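Local coordinates for coronin (Toxoplasma gondii, PDB 4OZU), which probably binds actin filaments, as the coronin family does, and is represented here by its WD40-repeat domain, a beta-propeller, at residues Tyr24-Leu29 / Ile66-Ala71; Thr43-Ala48 / Ile60-Asp65; Gly149-Thr154 / Gln172-Ser177. All blocks are in the same frame, centred on the assembly; numbering follows the deposited sequence.

In the fold
Near the N terminus, Tyr-24 sits at the end of strand 16-25. Contact 1 pairs this end with strand 67-68 and so closes a long loop. Contact 2 is nested inside that loop and joins strands 45-49 and 58-62 of a beta hairpin. The two contacts touch, for Tyr-24 OH probably hydrogen-bonds Leu-63 O and the Tyr-24 ring packs on Ile-46. Together they tie the sheet that holds strands 16-25 and 343-350 to the sheet of the hairpin. Contact 3 comes later, in series, and closes the loop holding strands 154-159 and 164-170, tying strands 145-150 and 175-180 of successive sheets. Its centre lies about 30 Å from that of contact 2, across the chain's centre.

Contact 1: Tyr24-Leu29 / Ile66-Ala71; sequences YSDLRL and IGRNPA
Tyr-24 lays one face of its ring on Ile-66, at the outer edge of one sheet of the beta-propeller. Strand 16-25 ends here beside the short, weakly bonded strand 67-68, which runs parallel to it. Ile-66 CG1 sits 3.9 Å from the centroid of the Tyr-24 ring, only 5° off the ring normal, a CH-pi contact. The first torsion of Ile-66 (chi1 -167°) swings CG1 away from its own backbone N and brings it over the ring. The phenol oxygen of Tyr-24 goes elsewhere, to the carbonyl of Leu-63. Next, Ser-25 N donates to Gly-67 O at 3.1 Å in a nearly straight bond of 168°. Ser-25 OG lies against the backbone of Arg-68, and Ser-25 O accepts a weak bond from Asn-69 N at 3.0 Å. The side chains of Asp-26 and Arg-68 run side by side, but the placing of the Asp-26 carboxylate is doubtful. The end of the Leu-27 side chain reaches the Pro-70 ring and crosses it at about a right angle, with Leu-27 CD2 3.7 Å from Pro-70 CG.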
ATOM      1  N   TYR A  24     -17.794  -7.859   6.464  1.00 27.19           N
ATOM      2  CA  TYR A  24     -17.274  -9.215   6.429  1.00 27.89           C
ATOM      3  C   TYR A  24     -17.130  -9.613   7.892  1.00 31.45           C
ATOM      4  O   TYR A  24     -16.303  -9.047   8.601  1.00 32.98           O
ATOM      5  CB  TYR A  24     -15.937  -9.302   5.684  1.00 27.02           C
ATOM      6  CG  TYR A  24     -15.935  -8.611   4.337  1.00 25.85           C
ATOM      7  CD1 TYR A  24     -15.710  -7.242   4.233  1.00 24.89           C
ATOM      8  CD2 TYR A  24     -16.158  -9.328   3.165  1.00 29.19           C
ATOM      9  CE1 TYR A  24     -15.708  -6.605   3.004  1.00 27.65           C
ATOM     10  CE2 TYR A  24     -16.161  -8.705   1.932  1.00 25.22           C
ATOM     11  CZ  TYR A  24     -15.932  -7.342   1.856  1.00 27.41           C
ATOM     12  OH  TYR A  24     -15.941  -6.725   0.633  1.00 33.02           O
ATOM     13  N   SER A  25     -17.948 -10.555   8.356  1.00 30.43           N
ATOM     14  CA  SER A  25     -17.996 -10.868   9.782  1.00 32.81           C
ATOM     15  C   SER A  25     -17.811 -12.359  10.073  1.00 33.21           C
ATOM     16  O   SER A  25     -17.762 -13.186   9.160  1.00 35.87           O
ATOM     17  CB  SER A  25     -19.319 -10.378  10.382  1.00 46.19           C
ATOM     18  OG  SER A  25     -20.428 -11.067   9.834  1.00 34.05           O
ATOM     19  N   ASP A  26     -17.700 -12.672  11.361  1.00 34.95           N
ATOM     20  CA  ASP A  26     -17.417 -14.021  11.839  1.00 36.58           C
ATOM     21  C   ASP A  26     -16.103 -14.549  11.274  1.00 39.58           C
ATOM     22  O   ASP A  26     -15.946 -15.738  10.980  1.00 38.09           O
ATOM     23  CB  ASP A  26     -18.579 -14.959  11.506  1.00 38.80           C
ATOM     24  CG  ASP A  26     -19.648 -14.949  12.580  1.00 86.28           C
ATOM     25  OD1 ASP A  26     -19.314 -15.213  13.756  1.00115.06           O
ATOM     26  OD2 ASP A  26     -20.815 -14.656  12.260  1.00 99.16           O
ATOM     27  N   LEU A  27     -15.145 -13.643  11.145  1.00 37.63           N
ATOM     28  CA  LEU A  27     -13.803 -14.007  10.730  1.00 35.36           C
ATOM     29  C   LEU A  27     -12.955 -14.326  11.956  1.00 35.56           C
ATOM     30  O   LEU A  27     -13.354 -14.040  13.077  1.00 36.47           O
ATOM     31  CB  LEU A  27     -13.169 -12.876   9.924  1.00 32.28           C
ATOM     32  CG  LEU A  27     -13.973 -12.365   8.723  1.00 31.39           C
ATOM     33  CD1 LEU A  27     -13.239 -11.193   8.073  1.00 29.31           C
ATOM     34  CD2 LEU A  27     -14.222 -13.477   7.716  1.00 39.75           C
ATOM     35  N   ARG A  28     -11.790 -14.923  11.722  1.00 38.93           N
ATOM     36  CA  ARG A  28     -10.804 -15.189  12.768  1.00 41.73           C
ATOM     37  C   ARG A  28      -9.478 -14.557  12.363  1.00 39.80           C
ATOM     38  O   ARG A  28      -8.606 -15.226  11.808  1.00 38.25           O
ATOM     39  CB  ARG A  28     -10.634 -16.693  12.984  1.00 56.57           C
ATOM     40  CG  ARG A  28     -11.758 -17.352  13.775  1.00 68.28           C
ATOM     41  CD  ARG A  28     -11.560 -17.197  15.277  1.00 78.87           C
ATOM     42  NE  ARG A  28     -10.261 -17.707  15.718  1.00 59.19           N
ATOM     43  CZ  ARG A  28     -10.012 -18.972  16.053  1.00 74.03           C
ATOM     44  NH1 ARG A  28     -10.970 -19.891  16.006  1.00 65.69           N
ATOM     45  NH2 ARG A  28      -8.791 -19.321  16.438  1.00 90.56           N
ATOM     46  N   LEU A  29      -9.336 -13.266  12.637  1.00 36.13           N
ATOM     47  CA  LEU A  29      -8.216 -12.488  12.112  1.00 36.28           C
ATOM     48  C   LEU A  29      -7.097 -12.292  13.125  1.00 38.10           C
ATOM     49  O   LEU A  29      -7.332 -12.217  14.331  1.00 44.06           O
ATOM     50  CB  LEU A  29      -8.711 -11.126  11.640  1.00 35.36           C
ATOM     51  CG  LEU A  29      -9.786 -11.184  10.554  1.00 39.68           C
ATOM     52  CD1 LEU A  29     -10.350  -9.801  10.293  1.00 40.98           C
ATOM     53  CD2 LEU A  29      -9.210 -11.784   9.281  1.00 37.04           C
ATOM     54  N   ILE A  66     -19.643 -10.180   0.594  1.00 32.96           N
ATOM     55  CA  ILE A  66     -19.728  -9.555   1.901  1.00 29.41           C
ATOM     56  C   ILE A  66     -20.800 -10.258   2.733  1.00 31.45           C
ATOM     57  O   ILE A  66     -21.721 -10.876   2.187  1.00 37.74           O
ATOM     58  CB  ILE A  66     -20.032  -8.044   1.776  1.00 29.78           C
ATOM     59  CG1 ILE A  66     -19.793  -7.335   3.114  1.00 35.54           C
ATOM     60  CG2 ILE A  66     -21.451  -7.816   1.263  1.00 34.19           C
ATOM     61  CD1 ILE A  66     -19.462  -5.854   2.970  1.00 28.11           C
ATOM     62  N   GLY A  67     -20.664 -10.176   4.052  1.00 32.13           N
ATOM     63  CA  GLY A  67     -21.632 -10.763   4.961  1.00 34.23           C
ATOM     64  C   GLY A  67     -21.009 -11.695   5.983  1.00 35.07           C
ATOM     65  O   GLY A  67     -19.792 -11.705   6.186  1.00 33.92           O
ATOM     66  N   ARG A  68     -21.865 -12.479   6.625  1.00 37.28           N
ATOM     67  CA  ARG A  68     -21.462 -13.362   7.712  1.00 38.66           C
ATOM     68  C   ARG A  68     -20.799 -14.633   7.197  1.00 72.71           C
ATOM     69  O   ARG A  68     -21.179 -15.164   6.151  1.00 79.52           O
ATOM     70  CB  ARG A  68     -22.682 -13.714   8.579  1.00 42.28           C
ATOM     71  CG  ARG A  68     -22.438 -14.833   9.585  1.00 47.56           C
ATOM     72  CD  ARG A  68     -23.325 -14.717  10.822  1.00 51.52           C
ATOM     73  NE  ARG A  68     -24.739 -14.920  10.538  1.00 55.59           N
ATOM     74  CZ  ARG A  68     -25.699 -14.875  11.459  1.00 66.18           C
ATOM     75  NH1 ARG A  68     -25.404 -14.630  12.728  1.00 83.41           N
ATOM     76  NH2 ARG A  68     -26.958 -15.074  11.110  1.00 61.36           N
ATOM     77  N   ASN A  69     -19.809 -15.099   7.958  1.00 83.90           N
ATOM     78  CA  ASN A  69     -19.073 -16.337   7.691  1.00 67.03           C
ATOM     79  C   ASN A  69     -18.850 -16.609   6.205  1.00 58.45           C
ATOM     80  O   ASN A  69     -19.292 -17.632   5.679  1.00 59.72           O
ATOM     81  CB  ASN A  69     -19.800 -17.525   8.332  1.00 58.83           C
ATOM     82  CG  ASN A  69     -18.915 -18.752   8.452  1.00 81.11           C
ATOM     83  OD1 ASN A  69     -17.689 -18.663   8.359  1.00 88.23           O
ATOM     84  ND2 ASN A  69     -19.533 -19.907   8.660  1.00 84.10           N
ATOM     85  N   PRO A  70     -18.159 -15.686   5.524  1.00 39.66           N
ATOM     86  CA  PRO A  70     -17.886 -15.830   4.091  1.00 58.73           C
ATOM     87  C   PRO A  70     -16.916 -16.974   3.823  1.00 75.87           C
ATOM     88  O   PRO A  70     -16.265 -17.451   4.753  1.00 77.32           O
ATOM     89  CB  PRO A  70     -17.273 -14.482   3.715  1.00 38.61           C
ATOM     90  CG  PRO A  70     -16.620 -14.020   4.965  1.00 39.65           C
ATOM     91  CD  PRO A  70     -17.486 -14.507   6.094  1.00 40.20           C
ATOM     92  N   ALA A  71     -16.832 -17.413   2.571  1.00 47.57           N
ATOM     93  CA  ALA A  71     -15.893 -18.464   2.197  1.00 47.77           C
ATOM     94  C   ALA A  71     -14.465 -17.944   2.289  1.00 64.09           C
ATOM     95  O   ALA A  71     -14.078 -17.032   1.556  1.00 73.15           O
ATOM     96  CB  ALA A  71     -16.184 -18.968   0.798  1.00 44.06           C
TER

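Contact 2: Thr43-Ala48 / Ile60-Asp65; sequences TEYIAA and ILRLAD. With ACT (acetate ion), chain C.
Glu-44 OE2 is gripped by two nitrogens of Arg-62. NE of Arg-62 lies 3.2 Å from Glu-44 OE2, and Arg-62 NH2 lies 3.1 Å from the same oxygen. The guanidinium thus meets the carboxylate side-on, with both bonds going to one atom. The oxygen lies in the guanidinium plane, but the nitrogens reach it from one face of the carboxylate, and the two planes are 63° apart. A bend in the Glu-44 chain (chi2 82°) helps bring the acid round, and its CG rests over the centre of the Tyr-45 ring. At the other end of the guanidinium, Arg-62 NH1 forms a salt bridge with Asp-65 OD2 at 3.0 Å. One arginine therefore lies between two acids, which probably favours their charged forms and fixes its rotation.

Backbone bonds pair the strands. Ile-46 and Leu-61 are a hydrogen-bonded antiparallel pair, with Ile-46 N to Leu-61 O at 2.7 Å and Leu-61 N to Ile-46 O at 2.9 Å. Glu-44 O accepts from Leu-63 N at 2.8 Å and also from a water, which in turn accepts from Ala-64 N. A type I turn to Asp-65 starts at the last residue of the second strand, Arg-62.

Apolar side chains also meet. Ile-46 CD1 meets Leu-63 CD1 at 3.8 Å, the two chains crossing at about a right angle. On the face of Ala-47 and Ile-60, Ala-47 CB touches Ile-60 CD1 at 3.8 Å. Beyond the segments, Ile-46 packs on Leu-336 and Tyr-45 on Phe-87. Thr-43 N binds an acetate ion, probably from the crystallisation liquor. Strands 45-49 and 58-62 form an antiparallel beta hairpin within a blade of the WD40 propeller.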
ATOM      1  N   THR A  43      -8.844  -6.294  -7.207  1.00 26.95           N
ATOM      2  CA  THR A  43     -10.196  -6.026  -7.682  1.00 32.06           C
ATOM      3  C   THR A  43     -11.163  -7.158  -7.348  1.00 31.06           C
ATOM      4  O   THR A  43     -12.370  -6.988  -7.486  1.00 27.05           O
ATOM      5  CB  THR A  43     -10.232  -5.785  -9.201  1.00 29.91           C
ATOM      6  OG1 THR A  43      -9.704  -6.925  -9.890  1.00 28.61           O
ATOM      7  CG2 THR A  43      -9.427  -4.546  -9.560  1.00 31.26           C
ATOM      8  N   GLU A  44     -10.633  -8.295  -6.894  1.00 24.45           N
ATOM      9  CA  GLU A  44     -11.439  -9.501  -6.690  1.00 28.81           C
ATOM     10  C   GLU A  44     -11.363 -10.039  -5.263  1.00 26.87           C
ATOM     11  O   GLU A  44     -12.367 -10.515  -4.725  1.00 25.45           O
ATOM     12  CB  GLU A  44     -10.988 -10.594  -7.664  1.00 27.17           C
ATOM     13  CG  GLU A  44     -11.753 -11.912  -7.583  1.00 42.36           C
ATOM     14  CD  GLU A  44     -13.064 -11.873  -8.339  1.00 67.72           C
ATOM     15  OE1 GLU A  44     -13.452 -10.781  -8.808  1.00 58.44           O
ATOM     16  OE2 GLU A  44     -13.702 -12.939  -8.473  1.00 66.10           O
ATOM     17  N   TYR A  45     -10.181  -9.964  -4.659  1.00 26.62           N
ATOM     18  CA  TYR A  45      -9.914 -10.649  -3.393  1.00 25.18           C
ATOM     19  C   TYR A  45      -9.453  -9.721  -2.279  1.00 27.20           C
ATOM     20  O   TYR A  45      -8.918  -8.641  -2.521  1.00 25.93           O
ATOM     21  CB  TYR A  45      -8.844 -11.734  -3.577  1.00 27.80           C
ATOM     22  CG  TYR A  45      -9.140 -12.721  -4.673  1.00 25.74           C
ATOM     23  CD1 TYR A  45     -10.249 -13.545  -4.602  1.00 28.11           C
ATOM     24  CD2 TYR A  45      -8.298 -12.846  -5.771  1.00 26.37           C
ATOM     25  CE1 TYR A  45     -10.534 -14.447  -5.600  1.00 34.29           C
ATOM     26  CE2 TYR A  45      -8.570 -13.752  -6.777  1.00 31.98           C
ATOM     27  CZ  TYR A  45      -9.696 -14.548  -6.684  1.00 36.07           C
ATOM     28  OH  TYR A  45      -9.995 -15.460  -7.667  1.00 36.46           O
ATOM     29  N   ILE A  46      -9.659 -10.185  -1.053  1.00 23.59           N
ATOM     30  CA  ILE A  46      -9.099  -9.574   0.139  1.00 23.16           C
ATOM     31  C   ILE A  46      -8.171 -10.596   0.788  1.00 26.14           C
ATOM     32  O   ILE A  46      -8.545 -11.757   0.921  1.00 29.51           O
ATOM     33  CB  ILE A  46     -10.198  -9.170   1.154  1.00 21.11           C
ATOM     34  CG1 ILE A  46     -11.187  -8.180   0.529  1.00 22.71           C
ATOM     35  CG2 ILE A  46      -9.583  -8.587   2.417  1.00 25.53           C
ATOM     36  CD1 ILE A  46     -12.478  -8.035   1.322  1.00 29.47           C
ATOM     37  N   ALA A  47      -6.976 -10.171   1.187  1.00 24.63           N
ATOM     38  CA  ALA A  47      -6.079 -11.027   1.956  1.00 24.37           C
ATOM     39  C   ALA A  47      -6.019 -10.517   3.387  1.00 24.99           C
ATOM     40  O   ALA A  47      -5.806  -9.328   3.615  1.00 25.19           O
ATOM     41  CB  ALA A  47      -4.689 -11.053   1.337  1.00 28.86           C
ATOM     42  N   ALA A  48      -6.208 -11.414   4.349  1.00 25.87           N
ATOM     43  CA  ALA A  48      -6.121 -11.053   5.760  1.00 31.27           C
ATOM     44  C   ALA A  48      -5.444 -12.168   6.561  1.00 33.97           C
ATOM     45  O   ALA A  48      -5.935 -13.297   6.581  1.00 32.44           O
ATOM     46  CB  ALA A  48      -7.508 -10.764   6.319  1.00 32.84           C
ATOM     47  N   ILE A  60      -8.201 -15.750   2.409  1.00 35.44           N
ATOM     48  CA  ILE A  60      -8.508 -15.120   1.130  1.00 32.51           C
ATOM     49  C   ILE A  60     -10.021 -15.077   0.928  1.00 36.30           C
ATOM     50  O   ILE A  60     -10.678 -16.116   0.786  1.00 31.82           O
ATOM     51  CB  ILE A  60      -7.827 -15.857  -0.054  1.00 28.58           C
ATOM     52  CG1 ILE A  60      -6.304 -15.833   0.097  1.00 32.08           C
ATOM     53  CG2 ILE A  60      -8.226 -15.232  -1.388  1.00 37.60           C
ATOM     54  CD1 ILE A  60      -5.684 -14.446   0.046  1.00 24.46           C
ATOM     55  N   LEU A  61     -10.560 -13.860   0.934  1.00 33.32           N
ATOM     56  CA  LEU A  61     -11.989 -13.621   0.772  1.00 37.09           C
ATOM     57  C   LEU A  61     -12.249 -13.004  -0.587  1.00 27.73           C
ATOM     58  O   LEU A  61     -11.384 -12.318  -1.129  1.00 25.09           O
ATOM     59  CB  LEU A  61     -12.515 -12.677   1.856  1.00 33.17           C
ATOM     60  CG  LEU A  61     -12.561 -13.135   3.313  1.00 58.57           C
ATOM     61  CD1 LEU A  61     -11.173 -13.306   3.903  1.00 75.46           C
ATOM     62  CD2 LEU A  61     -13.360 -12.126   4.120  1.00 44.46           C
ATOM     63  N   ARG A  62     -13.436 -13.227  -1.133  1.00 25.56           N
ATOM     64  CA  ARG A  62     -13.850 -12.486  -2.316  1.00 27.45           C
ATOM     65  C   ARG A  62     -14.454 -11.156  -1.884  1.00 28.06           C
ATOM     66  O   ARG A  62     -15.323 -11.109  -1.015  1.00 29.79           O
ATOM     67  CB  ARG A  62     -14.842 -13.291  -3.153  1.00 34.73           C
ATOM     68  CG  ARG A  62     -14.220 -14.527  -3.793  1.00 50.09           C
ATOM     69  CD  ARG A  62     -15.106 -15.140  -4.871  1.00 54.34           C
ATOM     70  NE  ARG A  62     -15.324 -14.216  -5.984  1.00 87.48           N
ATOM     71  CZ  ARG A  62     -16.449 -13.537  -6.209  1.00 84.32           C
ATOM     72  NH1 ARG A  62     -17.502 -13.669  -5.407  1.00 78.16           N
ATOM     73  NH2 ARG A  62     -16.525 -12.722  -7.253  1.00 56.17           N
ATOM     74  N   LEU A  63     -13.971 -10.076  -2.494  1.00 26.71           N
ATOM     75  CA  LEU A  63     -14.434  -8.726  -2.199  1.00 30.32           C
ATOM     76  C   LEU A  63     -15.956  -8.614  -2.306  1.00 37.41           C
ATOM     77  O   LEU A  63     -16.600  -7.945  -1.498  1.00 27.71           O
ATOM     78  CB  LEU A  63     -13.751  -7.735  -3.149  1.00 29.43           C
ATOM     79  CG  LEU A  63     -13.987  -6.241  -2.954  1.00 35.21           C
ATOM     80  CD1 LEU A  63     -13.461  -5.775  -1.620  1.00 25.57           C
ATOM     81  CD2 LEU A  63     -13.326  -5.471  -4.082  1.00 33.08           C
ATOM     82  N   ALA A  64     -16.530  -9.301  -3.288  1.00 31.71           N
ATOM     83  CA  ALA A  64     -17.957  -9.210  -3.560  1.00 31.14           C
ATOM     84  C   ALA A  64     -18.811  -9.969  -2.542  1.00 34.66           C
ATOM     85  O   ALA A  64     -19.986  -9.646  -2.344  1.00 37.34           O
ATOM     86  CB  ALA A  64     -18.246  -9.721  -4.959  1.00 31.58           C
ATOM     87  N   ASP A  65     -18.227 -10.975  -1.900  1.00 35.38           N
ATOM     88  CA  ASP A  65     -18.991 -11.853  -1.018  1.00 51.12           C
ATOM     89  C   ASP A  65     -19.004 -11.329   0.413  1.00 39.79           C
ATOM     90  O   ASP A  65     -18.454 -11.947   1.327  1.00 36.77           O
ATOM     91  CB  ASP A  65     -18.421 -13.272  -1.061  1.00 46.69           C
ATOM     92  CG  ASP A  65     -18.635 -13.946  -2.409  1.00 75.44           C
ATOM     93  OD1 ASP A  65     -19.564 -13.537  -3.144  1.00 50.16           O
ATOM     94  OD2 ASP A  65     -17.879 -14.889  -2.731  1.00 77.93           O
TER
HETATM   95  C   ACT C 402      -6.385  -7.080 -10.497  1.00 33.39           C
HETATM   96  O   ACT C 402      -7.257  -7.570 -11.244  1.00 39.63           O
HETATM   97  OXT ACT C 402      -6.801  -6.506  -9.471  1.00 35.31           O
HETATM   98  CH3 ACT C 402      -4.925  -7.169 -10.822  1.00 29.78           C
HETATM   99  O   HOH W   1     -14.997 -10.340  -5.544  1.00 28.51           O

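Contact 3: Gly149-Thr154 / Gln172-Ser177; sequences GCFDGT and QESLLS
A turn inside one sheet of the propeller meets the start of the next sheet here, and on the 172-177 side Ser-174 and Leu-175 do most of the touching. The turn joins strands 145-150 and 154-159, within a predicted WD repeat. It is a type I turn from Cys-150 to Gly-153, with Gly-153 N bonded to Cys-150 O. The incoming segment runs into strand 175-180, the first strand of the following four-stranded sheet.

Ser-174 OG donates to Phe-151 O at 2.7 Å, in the plane of the carbonyl. The same hydroxyl oxygen lies over one face of the Phe-151 ring, 3.5 Å above the plane and offset toward the rim. The torsion of Phe-151 (chi1 -176°) carries the ring beside its own carbonyl, which lets a single hydroxyl meet both. Lys-132 adds a cation-pi contact to this ring.

Leu-175 sends one branch into the turn. Leu-175 CD1 comes within 3.1 Å of Thr-154 O, and it also touches Cys-150 N and Gly-149 CA. The methyl therefore packs on the pair of strands where Cys-150 N bonds to Thr-154 O. Gly-153 CA lies 3.3 Å from Glu-173 O, a close backbone approach.

The turn is also held from within. Asp-152 OD1 accepts from Thr-154 N at 2.9 Å, an Asx turn, and Asp-152 N donates to Cys-150 SG. Between these segments the two sheets are thus joined by one hydroxyl-to-carbonyl bond and by apolar packing of a buried leucine, and the burial leaves Glu-173 O and Leu-175 N without a polar partner in the model.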
ATOM      1  N   GLY A 149      11.995  -5.456   1.931  1.00 21.10           N
ATOM      2  CA  GLY A 149      12.758  -4.804   2.978  1.00 23.06           C
ATOM      3  C   GLY A 149      12.904  -5.709   4.186  1.00 22.07           C
ATOM      4  O   GLY A 149      11.938  -6.318   4.658  1.00 24.97           O
ATOM      5  N   CYS A 150      14.129  -5.790   4.689  1.00 23.96           N
ATOM      6  CA  CYS A 150      14.479  -6.711   5.756  1.00 24.22           C
ATOM      7  C   CYS A 150      14.740  -5.958   7.056  1.00 23.05           C
ATOM      8  O   CYS A 150      15.180  -4.813   7.047  1.00 26.81           O
ATOM      9  CB  CYS A 150      15.712  -7.525   5.343  1.00 30.93           C
ATOM     10  SG  CYS A 150      16.291  -8.716   6.545  1.00 33.73           S
ATOM     11  N   PHE A 151      14.458  -6.610   8.173  1.00 25.80           N
ATOM     12  CA  PHE A 151      14.707  -6.041   9.490  1.00 31.10           C
ATOM     13  C   PHE A 151      16.184  -5.681   9.691  1.00 31.43           C
ATOM     14  O   PHE A 151      16.512  -4.861  10.549  1.00 27.56           O
ATOM     15  CB  PHE A 151      14.247  -7.033  10.558  1.00 38.12           C
ATOM     16  CG  PHE A 151      14.360  -6.524  11.967  1.00 32.01           C
ATOM     17  CD1 PHE A 151      13.603  -5.448  12.399  1.00 33.91           C
ATOM     18  CD2 PHE A 151      15.202  -7.151  12.868  1.00 37.71           C
ATOM     19  CE1 PHE A 151      13.701  -4.995  13.703  1.00 36.69           C
ATOM     20  CE2 PHE A 151      15.305  -6.703  14.170  1.00 40.08           C
ATOM     21  CZ  PHE A 151      14.553  -5.625  14.589  1.00 47.95           C
ATOM     22  N   ASP A 152      17.071  -6.290   8.904  1.00 32.33           N
ATOM     23  CA  ASP A 152      18.509  -6.057   9.075  1.00 29.92           C
ATOM     24  C   ASP A 152      19.009  -4.847   8.280  1.00 28.69           C
ATOM     25  O   ASP A 152      20.205  -4.535   8.305  1.00 29.17           O
ATOM     26  CB  ASP A 152      19.304  -7.313   8.695  1.00 32.97           C
ATOM     27  CG  ASP A 152      19.352  -7.567   7.196  1.00 36.28           C
ATOM     28  OD1 ASP A 152      18.716  -6.841   6.409  1.00 36.87           O
ATOM     29  OD2 ASP A 152      20.035  -8.534   6.800  1.00 38.65           O
ATOM     30  N   GLY A 153      18.091  -4.186   7.574  1.00 26.21           N
ATOM     31  CA  GLY A 153      18.388  -2.972   6.826  1.00 22.88           C
ATOM     32  C   GLY A 153      18.577  -3.159   5.330  1.00 21.62           C
ATOM     33  O   GLY A 153      18.810  -2.186   4.604  1.00 22.66           O
ATOM     34  N   THR A 154      18.469  -4.397   4.860  1.00 23.76           N
ATOM     35  CA  THR A 154      18.643  -4.694   3.441  1.00 24.65           C
ATOM     36  C   THR A 154      17.362  -4.499   2.650  1.00 26.87           C
ATOM     37  O   THR A 154      16.300  -5.000   3.031  1.00 24.23           O
ATOM     38  CB  THR A 154      19.106  -6.142   3.211  1.00 26.79           C
ATOM     39  OG1 THR A 154      20.268  -6.410   3.996  1.00 27.75           O
ATOM     40  CG2 THR A 154      19.441  -6.380   1.743  1.00 30.89           C
ATOM     41  N   GLN A 172      22.330   0.676   7.606  1.00 28.14           N
ATOM     42  CA  GLN A 172      22.820   0.253   8.908  1.00 28.50           C
ATOM     43  C   GLN A 172      21.697  -0.068   9.898  1.00 38.86           C
ATOM     44  O   GLN A 172      21.893  -0.860  10.818  1.00 32.20           O
ATOM     45  CB  GLN A 172      23.731   1.326   9.501  1.00 36.27           C
ATOM     46  CG  GLN A 172      24.937   1.648   8.638  1.00 39.96           C
ATOM     47  CD  GLN A 172      25.936   2.547   9.344  1.00 54.00           C
ATOM     48  OE1 GLN A 172      26.221   2.370  10.529  1.00 67.85           O
ATOM     49  NE2 GLN A 172      26.472   3.522   8.617  1.00 63.77           N
ATOM     50  N   GLU A 173      20.529   0.542   9.709  1.00 28.83           N
ATOM     51  CA  GLU A 173      19.413   0.370  10.639  1.00 31.74           C
ATOM     52  C   GLU A 173      18.215  -0.288   9.964  1.00 26.08           C
ATOM     53  O   GLU A 173      18.129  -0.320   8.739  1.00 24.40           O
ATOM     54  CB  GLU A 173      19.011   1.720  11.230  1.00 30.89           C
ATOM     55  CG  GLU A 173      20.112   2.369  12.058  1.00 40.21           C
ATOM     56  CD  GLU A 173      20.494   1.546  13.272  1.00 94.93           C
ATOM     57  OE1 GLU A 173      19.582   1.133  14.021  1.00134.95           O
ATOM     58  OE2 GLU A 173      21.705   1.312  13.481  1.00 92.89           O
ATOM     59  N   SER A 174      17.307  -0.821  10.777  1.00 29.19           N
ATOM     60  CA  SER A 174      16.160  -1.582  10.278  1.00 25.20           C
ATOM     61  C   SER A 174      15.264  -0.748   9.376  1.00 23.41           C
ATOM     62  O   SER A 174      15.078   0.442   9.606  1.00 25.97           O
ATOM     63  CB  SER A 174      15.323  -2.126  11.440  1.00 32.92           C
ATOM     64  OG  SER A 174      16.116  -2.884  12.337  1.00 55.29           O
ATOM     65  N   LEU A 175      14.699  -1.392   8.364  1.00 27.15           N
ATOM     66  CA  LEU A 175      13.704  -0.758   7.505  1.00 20.90           C
ATOM     67  C   LEU A 175      12.337  -0.666   8.184  1.00 22.52           C
ATOM     68  O   LEU A 175      11.950  -1.554   8.943  1.00 25.29           O
ATOM     69  CB  LEU A 175      13.589  -1.528   6.197  1.00 24.42           C
ATOM     70  CG  LEU A 175      14.782  -1.278   5.278  1.00 37.28           C
ATOM     71  CD1 LEU A 175      15.138  -2.526   4.498  1.00 31.27           C
ATOM     72  CD2 LEU A 175      14.468  -0.118   4.342  1.00 40.14           C
ATOM     73  N   LEU A 176      11.613   0.415   7.897  1.00 23.66           N
ATOM     74  CA  LEU A 176      10.299   0.657   8.487  1.00 23.91           C
ATOM     75  C   LEU A 176       9.237   0.810   7.400  1.00 22.68           C
ATOM     76  O   LEU A 176       8.046   0.611   7.656  1.00 30.80           O
ATOM     77  CB  LEU A 176      10.328   1.908   9.369  1.00 27.58           C
ATOM     78  CG  LEU A 176      11.141   1.815  10.662  1.00 32.45           C
ATOM     79  CD1 LEU A 176      11.289   3.183  11.294  1.00 58.99           C
ATOM     80  CD2 LEU A 176      10.488   0.847  11.631  1.00 39.15           C
ATOM     81  N   SER A 177       9.668   1.160   6.193  1.00 20.67           N
ATOM     82  CA  SER A 177       8.765   1.199   5.051  1.00 20.58           C
ATOM     83  C   SER A 177       9.567   1.219   3.760  1.00 23.96           C
ATOM     84  O   SER A 177      10.727   1.636   3.743  1.00 23.34           O
ATOM     85  CB  SER A 177       7.835   2.414   5.128  1.00 23.91           C
ATOM     86  OG  SER A 177       8.518   3.611   4.807  1.00 26.16           O
TER